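Local atomic coordinates of Phenylalanine/tyrosine ammonia-lyase (Rhodosporidium toruloides, PDB entry 1Y2M), a protein that catalyses the non-oxidative deamination of L-phenylalanine and L-tyrosine to trans-cinnamic and p-coumaric acid, the commitment step of phenylpropanoid metabolism. Residues 670-675 with 704-709; 534-539 with 664-669. One frame throughout, in Å; residues are numbered along the deposited sequence.

Interaction 1 (670-675 with 704-709); sequences REELGV and SGRINN
Arg706 reaches Glu672 and Leu673 by being fully stretched: CG lies anti to the backbone N (chi1 -168°), and the torsions beyond stay extended, which carries the guanidinium out to the C-terminal end of helix 662-672. Glu672 meets it with a chain that is likewise extended beyond CG. The two join in a salt bridge, Arg706 NH2 donating to Glu672 OE1 at 3.2 Å. The fit is not a flat, two-pronged one: only NH2 bonds directly to the carboxylate, OE1 is met on its anti side, and the carboxylate and guanidinium planes stand 65° apart. Leu673 CD2 lies over one face of the Arg706 guanidinium, 3.6 Å from NH1. Phe668, one turn back on the same helix, also touches Arg706.

Waters complete the grip. Water 1, in the guanidinium plane, accepts from NE of Arg706 at 2.9 Å and donates to Glu672 OE1 at 2.7 Å. Two more waters link NH2 and NH1 to the backbone O of Glu672. At the other end, Ser704 OG accepts from Arg706 N in an ST turn (3.1 Å), which probably steadies the backbone from which the arginine sets out. One angled salt bridge supported by three waters on an exposed surface implies a hydrated, probably modest electrostatic tie, in which the positive charge also reaches the Glu672 carbonyl, through two of the waters.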
ATOM      1  N   ARG B 670     -24.836 -18.823  23.427  1.00  7.80           N
ATOM      2  CA  ARG B 670     -26.071 -18.518  24.086  1.00  9.03           C
ATOM      3  C   ARG B 670     -26.045 -18.937  25.566  1.00 11.36           C
ATOM      4  O   ARG B 670     -26.594 -18.239  26.432  1.00 12.70           O
ATOM      5  CB  ARG B 670     -27.228 -19.208  23.326  1.00  8.12           C
ATOM      6  CG  ARG B 670     -27.662 -18.510  22.036  1.00  9.36           C
ATOM      7  CD  ARG B 670     -28.705 -17.437  22.339  1.00 10.20           C
ATOM      8  NE  ARG B 670     -29.201 -16.801  21.111  1.00  9.86           N
ATOM      9  CZ  ARG B 670     -28.647 -15.769  20.524  1.00  9.20           C
ATOM     10  NH1 ARG B 670     -27.541 -15.223  20.998  1.00  9.61           N
ATOM     11  NH2 ARG B 670     -29.215 -15.251  19.449  1.00  8.15           N
ATOM     12  N   GLU B 671     -25.446 -20.092  25.854  1.00  7.93           N
ATOM     13  CA  GLU B 671     -25.432 -20.643  27.200  1.00  7.79           C
ATOM     14  C   GLU B 671     -24.135 -20.370  27.908  1.00 10.72           C
ATOM     15  O   GLU B 671     -24.140 -19.718  28.955  1.00 14.31           O
ATOM     16  CB  GLU B 671     -25.692 -22.129  27.182  1.00  8.08           C
ATOM     17  CG  GLU B 671     -26.982 -22.519  26.532  1.00  9.90           C
ATOM     18  CD  GLU B 671     -28.181 -21.664  26.898  1.00 16.80           C
ATOM     19  OE1 GLU B 671     -28.355 -21.294  28.076  1.00 17.25           O
ATOM     20  OE2 GLU B 671     -29.002 -21.399  25.990  1.00 17.58           O
ATOM     21  N   GLU B 672     -22.995 -20.837  27.397  1.00  8.78           N
ATOM     22  CA  GLU B 672     -21.765 -20.659  28.166  1.00 11.65           C
ATOM     23  C   GLU B 672     -21.328 -19.216  28.272  1.00 11.88           C
ATOM     24  O   GLU B 672     -20.885 -18.777  29.348  1.00 11.83           O
ATOM     25  CB  GLU B 672     -20.601 -21.472  27.611  1.00 12.84           C
ATOM     26  CG  GLU B 672     -20.727 -22.959  27.838  1.00 15.68           C
ATOM     27  CD  GLU B 672     -19.462 -23.730  27.449  1.00 18.98           C
ATOM     28  OE1 GLU B 672     -18.391 -23.520  28.079  1.00 23.01           O
ATOM     29  OE2 GLU B 672     -19.539 -24.581  26.538  1.00 19.85           O
ATOM     30  N   LEU B 673     -21.479 -18.451  27.184  1.00 10.06           N
ATOM     31  CA  LEU B 673     -21.119 -17.036  27.188  1.00 11.25           C
ATOM     32  C   LEU B 673     -22.253 -16.139  27.670  1.00 11.00           C
ATOM     33  O   LEU B 673     -22.024 -14.963  27.976  1.00 13.97           O
ATOM     34  CB  LEU B 673     -20.658 -16.572  25.811  1.00 11.65           C
ATOM     35  CG  LEU B 673     -19.466 -17.285  25.198  1.00 10.88           C
ATOM     36  CD1 LEU B 673     -18.983 -16.527  23.959  1.00 11.13           C
ATOM     37  CD2 LEU B 673     -18.363 -17.523  26.224  1.00 11.62           C
ATOM     38  N   GLY B 674     -23.468 -16.663  27.736  1.00 10.12           N
ATOM     39  CA  GLY B 674     -24.594 -15.898  28.236  1.00  9.97           C
ATOM     40  C   GLY B 674     -25.140 -14.829  27.313  1.00 12.68           C
ATOM     41  O   GLY B 674     -25.878 -13.956  27.783  1.00 12.61           O
ATOM     42  N   VAL B 675     -24.801 -14.894  26.023  1.00  9.95           N
ATOM     43  CA  VAL B 675     -25.183 -13.891  25.032  1.00  9.33           C
ATOM     44  C   VAL B 675     -26.504 -14.316  24.404  1.00 11.36           C
ATOM     45  O   VAL B 675     -26.520 -15.271  23.634  1.00  9.59           O
ATOM     46  CB  VAL B 675     -24.116 -13.728  23.925  1.00 11.15           C
ATOM     47  CG1 VAL B 675     -24.596 -12.781  22.904  1.00  8.76           C
ATOM     48  CG2 VAL B 675     -22.788 -13.225  24.532  1.00 13.14           C
ATOM     49  N   SER B 704      -9.103 -15.193  24.047  1.00 11.45           N
ATOM     50  CA  SER B 704      -8.612 -16.077  25.106  1.00 12.75           C
ATOM     51  C   SER B 704      -8.377 -17.490  24.586  1.00 11.21           C
ATOM     52  O   SER B 704      -7.742 -18.281  25.277  1.00 12.72           O
ATOM     53  CB  SER B 704      -9.605 -16.173  26.264  1.00 12.38           C
ATOM     54  OG  SER B 704     -10.756 -16.929  25.861  1.00 12.63           O
ATOM     55  N   GLY B 705      -8.920 -17.821  23.420  1.00 10.89           N
ATOM     56  CA  GLY B 705      -8.865 -19.174  22.866  1.00 11.18           C
ATOM     57  C   GLY B 705      -9.912 -20.113  23.465  1.00  9.53           C
ATOM     58  O   GLY B 705      -9.939 -21.318  23.118  1.00 10.45           O
ATOM     59  N   ARG B 706     -10.803 -19.608  24.327  1.00 11.10           N
ATOM     60  CA  ARG B 706     -11.905 -20.411  24.827  1.00  9.23           C
ATOM     61  C   ARG B 706     -12.740 -21.063  23.727  1.00  9.56           C
ATOM     62  O   ARG B 706     -13.145 -22.254  23.834  1.00 10.27           O
ATOM     63  CB  ARG B 706     -12.820 -19.599  25.740  1.00 10.29           C
ATOM     64  CG  ARG B 706     -13.789 -20.433  26.486  1.00 13.79           C
ATOM     65  CD  ARG B 706     -14.643 -19.615  27.414  1.00 12.51           C
ATOM     66  NE  ARG B 706     -15.628 -20.444  28.082  1.00 14.12           N
ATOM     67  CZ  ARG B 706     -16.537 -19.986  28.940  1.00 15.12           C
ATOM     68  NH1 ARG B 706     -16.627 -18.698  29.210  1.00 15.85           N
ATOM     69  NH2 ARG B 706     -17.355 -20.819  29.522  1.00 16.38           N
ATOM     70  N   ILE B 707     -12.911 -20.343  22.616  1.00  8.73           N
ATOM     71  CA  ILE B 707     -13.716 -20.824  21.484  1.00  9.30           C
ATOM     72  C   ILE B 707     -13.006 -21.966  20.724  1.00  8.54           C
ATOM     73  O   ILE B 707     -13.607 -22.724  19.956  1.00 10.43           O
ATOM     74  CB  ILE B 707     -14.033 -19.682  20.521  1.00  9.23           C
ATOM     75  CG1 ILE B 707     -15.245 -20.046  19.688  1.00  9.37           C
ATOM     76  CG2 ILE B 707     -12.780 -19.270  19.699  1.00 11.63           C
ATOM     77  CD1 ILE B 707     -15.788 -18.883  18.991  1.00 13.00           C
ATOM     78  N   ASN B 708     -11.692 -22.085  20.926  1.00 10.37           N
ATOM     79  CA  ASN B 708     -10.906 -23.003  20.101  1.00 10.80           C
ATOM     80  C   ASN B 708     -11.322 -24.441  20.182  1.00 10.09           C
ATOM     81  O   ASN B 708     -11.510 -25.070  19.135  1.00 10.32           O
ATOM     82  CB  ASN B 708      -9.418 -22.917  20.387  1.00 12.05           C
ATOM     83  CG  ASN B 708      -8.833 -21.523  20.076  1.00 11.39           C
ATOM     84  OD1 ASN B 708      -9.477 -20.694  19.410  1.00 10.95           O
ATOM     85  ND2 ASN B 708      -7.598 -21.254  20.600  1.00 10.59           N
ATOM     86  N   ASN B 709     -11.538 -24.960  21.386  1.00  9.12           N
ATOM     87  CA  ASN B 709     -12.003 -26.363  21.505  1.00  9.99           C
ATOM     88  C   ASN B 709     -13.420 -26.579  20.984  1.00 10.58           C
ATOM     89  O   ASN B 709     -13.770 -27.670  20.605  1.00 12.73           O
ATOM     90  CB  ASN B 709     -11.865 -26.865  22.940  1.00 12.04           C
ATOM     91  CG  ASN B 709     -10.397 -27.209  23.312  1.00 20.25           C
ATOM     92  OD1 ASN B 709      -9.541 -27.479  22.439  1.00 24.45           O
ATOM     93  ND2 ASN B 709     -10.115 -27.223  24.618  1.00 29.65           N
TER
HETATM   94  O   HOH W   1     -15.740 -23.269  27.719  1.00 17.77           O
HETATM   95  O   HOH W   2     -19.668 -20.194  31.348  1.00 25.49           O
HETATM   96  O   HOH W   3     -18.845 -17.094  30.324  1.00 30.34           O

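Interaction 2 (534-539 with 664-669); sequences AIDLRA and ILYAFV
Tyr666 points its ring across to Asp536 and Ile535, a helix-helix contact in the all-helical core of this PAL/histidase-family enzyme, between the long helix 506-560 and the much shorter helix 662-672. The CA atoms of Ile535 and Tyr666, the nearest pair of the two segments, are 9.2 Å apart, and the tyrosine spans that gap. Its CG is anti to the backbone N (chi1 179°), which sends the ring straight out from its helix.

Asp536 takes the far end of the ring. The carboxylate stands almost upright to it, the two planes 88° apart, while OD1 itself sits at the ring edge, in the ring plane. Tyr666 OH donates to OD1 in a hydrogen bond modelled as very short, so its exact length is doubtful, but the pairing is clear.

All three touching residues are buried, and the polar atoms among them are shared out. Ser652 OG hydrogen-bonds to both Asp536 OD1 and Tyr666 OH, while OD2 of the aspartate forms a salt bridge with Arg670, which probably helps to keep the carboxylate charged in this interior setting. Replacing Asp536 by an alanine is likely to leave the buried Arg670 guanidinium without this carboxylate and to take from the Tyr666 hydroxyl one of its two hydrogen-bond partners, so that it would probably lean on Ser652.

Ile535 handles the apolar side, with Met299 of helix 273-303 also packed against it. Ile535 and Tyr666 run past each other in opposite directions, and the CG2 branch of the isoleucine lies 4.1 Å from CE1 of the tyrosine.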
ATOM      1  N   ALA B 534     -30.134 -13.927  13.796  1.00  8.05           N
ATOM      2  CA  ALA B 534     -30.840 -14.301  12.563  1.00  7.54           C
ATOM      3  C   ALA B 534     -31.398 -15.721  12.657  1.00  8.15           C
ATOM      4  O   ALA B 534     -32.527 -16.000  12.257  1.00  8.19           O
ATOM      5  CB  ALA B 534     -29.894 -14.182  11.378  1.00  9.38           C
ATOM      6  N   ILE B 535     -30.598 -16.634  13.226  1.00  8.92           N
ATOM      7  CA  ILE B 535     -31.025 -18.045  13.408  1.00 10.14           C
ATOM      8  C   ILE B 535     -32.296 -18.129  14.282  1.00  8.22           C
ATOM      9  O   ILE B 535     -33.223 -18.831  13.997  1.00  9.71           O
ATOM     10  CB  ILE B 535     -29.893 -18.884  14.002  1.00  8.41           C
ATOM     11  CG1 ILE B 535     -28.912 -19.214  12.873  1.00  7.73           C
ATOM     12  CG2 ILE B 535     -30.388 -20.114  14.632  1.00 11.35           C
ATOM     13  CD1 ILE B 535     -27.552 -19.712  13.312  1.00 12.16           C
ATOM     14  N   ASP B 536     -32.297 -17.397  15.393  1.00  7.87           N
ATOM     15  CA  ASP B 536     -33.464 -17.376  16.253  1.00  8.23           C
ATOM     16  C   ASP B 536     -34.683 -16.767  15.540  1.00  8.37           C
ATOM     17  O   ASP B 536     -35.792 -17.244  15.706  1.00 10.45           O
ATOM     18  CB  ASP B 536     -33.082 -16.597  17.500  1.00  8.39           C
ATOM     19  CG  ASP B 536     -32.297 -17.422  18.475  1.00 12.35           C
ATOM     20  OD1 ASP B 536     -32.426 -18.688  18.488  1.00 11.44           O
ATOM     21  OD2 ASP B 536     -31.568 -16.817  19.320  1.00 11.13           O
ATOM     22  N   LEU B 537     -34.488 -15.708  14.764  1.00  6.68           N
ATOM     23  CA  LEU B 537     -35.610 -15.092  14.024  1.00  8.38           C
ATOM     24  C   LEU B 537     -36.135 -16.020  12.929  1.00  9.83           C
ATOM     25  O   LEU B 537     -37.368 -16.105  12.650  1.00  8.80           O
ATOM     26  CB  LEU B 537     -35.207 -13.743  13.442  1.00  8.59           C
ATOM     27  CG  LEU B 537     -34.929 -12.646  14.495  1.00  8.00           C
ATOM     28  CD1 LEU B 537     -34.367 -11.364  13.811  1.00 14.40           C
ATOM     29  CD2 LEU B 537     -36.169 -12.344  15.295  1.00 10.42           C
ATOM     30  N   ARG B 538     -35.210 -16.708  12.276  1.00  7.98           N
ATOM     31  CA  ARG B 538     -35.640 -17.704  11.309  1.00 10.32           C
ATOM     32  C   ARG B 538     -36.434 -18.837  11.949  1.00  9.97           C
ATOM     33  O   ARG B 538     -37.422 -19.354  11.406  1.00  9.51           O
ATOM     34  CB  ARG B 538     -34.455 -18.258  10.539  1.00  9.68           C
ATOM     35  CG  ARG B 538     -34.883 -19.035   9.287  1.00  7.94           C
ATOM     36  CD  ARG B 538     -35.450 -18.155   8.202  1.00  9.61           C
ATOM     37  NE  ARG B 538     -34.414 -17.460   7.430  1.00  8.69           N
ATOM     38  CZ  ARG B 538     -34.652 -16.561   6.474  1.00  7.84           C
ATOM     39  NH1 ARG B 538     -35.913 -16.182   6.243  1.00 12.30           N
ATOM     40  NH2 ARG B 538     -33.669 -16.064   5.783  1.00 10.55           N
ATOM     41  N   ALA B 539     -35.998 -19.250  13.131  1.00  7.35           N
ATOM     42  CA  ALA B 539     -36.712 -20.323  13.845  1.00  7.95           C
ATOM     43  C   ALA B 539     -38.131 -19.882  14.211  1.00  7.83           C
ATOM     44  O   ALA B 539     -39.060 -20.718  14.100  1.00  8.02           O
ATOM     45  CB  ALA B 539     -35.940 -20.729  15.057  1.00  9.34           C
ATOM     46  N   ILE B 664     -23.542 -26.719  18.368  1.00  8.34           N
ATOM     47  CA  ILE B 664     -22.446 -26.643  19.338  1.00  9.40           C
ATOM     48  C   ILE B 664     -22.041 -25.211  19.600  1.00 10.16           C
ATOM     49  O   ILE B 664     -21.858 -24.779  20.778  1.00 10.50           O
ATOM     50  CB  ILE B 664     -21.254 -27.514  18.891  1.00  8.36           C
ATOM     51  CG1 ILE B 664     -21.690 -28.968  18.887  1.00  8.10           C
ATOM     52  CG2 ILE B 664     -20.065 -27.331  19.846  1.00 12.94           C
ATOM     53  CD1 ILE B 664     -20.690 -29.963  18.178  1.00 12.90           C
ATOM     54  N   LEU B 665     -21.856 -24.467  18.505  1.00  9.72           N
ATOM     55  CA  LEU B 665     -21.409 -23.074  18.602  1.00  7.90           C
ATOM     56  C   LEU B 665     -22.565 -22.221  19.130  1.00  9.91           C
ATOM     57  O   LEU B 665     -22.385 -21.316  19.939  1.00 11.96           O
ATOM     58  CB  LEU B 665     -20.923 -22.554  17.255  1.00 10.26           C
ATOM     59  CG  LEU B 665     -20.193 -21.189  17.272  1.00 10.82           C
ATOM     60  CD1 LEU B 665     -19.236 -21.063  18.411  1.00 10.75           C
ATOM     61  CD2 LEU B 665     -19.533 -20.872  15.963  1.00 10.70           C
ATOM     62  N   TYR B 666     -23.771 -22.496  18.662  1.00  9.96           N
ATOM     63  CA  TYR B 666     -24.948 -21.777  19.151  1.00 10.25           C
ATOM     64  C   TYR B 666     -25.066 -21.875  20.685  1.00 10.96           C
ATOM     65  O   TYR B 666     -25.178 -20.880  21.387  1.00  9.29           O
ATOM     66  CB  TYR B 666     -26.207 -22.357  18.509  1.00 10.88           C
ATOM     67  CG  TYR B 666     -27.523 -21.741  18.938  1.00  9.41           C
ATOM     68  CD1 TYR B 666     -28.107 -20.722  18.196  1.00  7.79           C
ATOM     69  CD2 TYR B 666     -28.203 -22.200  20.049  1.00 12.28           C
ATOM     70  CE1 TYR B 666     -29.324 -20.137  18.566  1.00  7.45           C
ATOM     71  CE2 TYR B 666     -29.421 -21.621  20.441  1.00 12.07           C
ATOM     72  CZ  TYR B 666     -29.977 -20.612  19.693  1.00 11.50           C
ATOM     73  OH  TYR B 666     -31.178 -20.035  20.035  1.00 12.28           O
ATOM     74  N   ALA B 667     -25.031 -23.108  21.187  1.00  9.15           N
ATOM     75  CA  ALA B 667     -25.088 -23.370  22.629  1.00 10.32           C
ATOM     76  C   ALA B 667     -23.931 -22.714  23.354  1.00 10.81           C
ATOM     77  O   ALA B 667     -24.106 -22.161  24.417  1.00 11.74           O
ATOM     78  CB  ALA B 667     -25.118 -24.877  22.913  1.00 11.04           C
ATOM     79  N   PHE B 668     -22.740 -22.745  22.761  1.00 10.15           N
ATOM     80  CA  PHE B 668     -21.591 -22.120  23.426  1.00  9.97           C
ATOM     81  C   PHE B 668     -21.828 -20.656  23.695  1.00 11.08           C
ATOM     82  O   PHE B 668     -21.583 -20.154  24.786  1.00  9.28           O
ATOM     83  CB  PHE B 668     -20.345 -22.275  22.561  1.00 10.39           C
ATOM     84  CG  PHE B 668     -19.130 -21.592  23.114  1.00  9.05           C
ATOM     85  CD1 PHE B 668     -18.544 -22.043  24.306  1.00 13.72           C
ATOM     86  CD2 PHE B 668     -18.561 -20.498  22.441  1.00 10.84           C
ATOM     87  CE1 PHE B 668     -17.404 -21.410  24.835  1.00 13.15           C
ATOM     88  CE2 PHE B 668     -17.439 -19.882  22.956  1.00 12.74           C
ATOM     89  CZ  PHE B 668     -16.846 -20.344  24.148  1.00 12.78           C
ATOM     90  N   VAL B 669     -22.323 -19.942  22.685  1.00  8.08           N
ATOM     91  CA  VAL B 669     -22.486 -18.499  22.824  1.00  7.81           C
ATOM     92  C   VAL B 669     -23.717 -18.173  23.692  1.00  8.15           C
ATOM     93  O   VAL B 669     -23.657 -17.334  24.614  1.00  9.21           O
ATOM     94  CB  VAL B 669     -22.582 -17.820  21.461  1.00  9.58           C
ATOM     95  CG1 VAL B 669     -22.861 -16.359  21.659  1.00 11.04           C
ATOM     96  CG2 VAL B 669     -21.292 -17.968  20.734  1.00 10.09           C
TER

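Following the chain from the N terminus, helix 506-560 supplies 534-539 first; 124 mostly helical residues later, 664-669 closes interaction 2. The next residue opens interaction 1, which 704-709 closes after a shorter excursion of 28 residues that includes helix 691-703. The two loops therefore run in series, neither nesting nor crossing, and helix 662-672 serves both. They also join directly through the Arg670-Asp536 salt bridge (NH2 to OD2 2.8 Å), and Phe668 packs against Ile707. Together they tie the buried side of helix 662-672 to the long helix 506-560, and the C-terminal end of helix 662-672, at the surface, to the turn leading into helix 708-714.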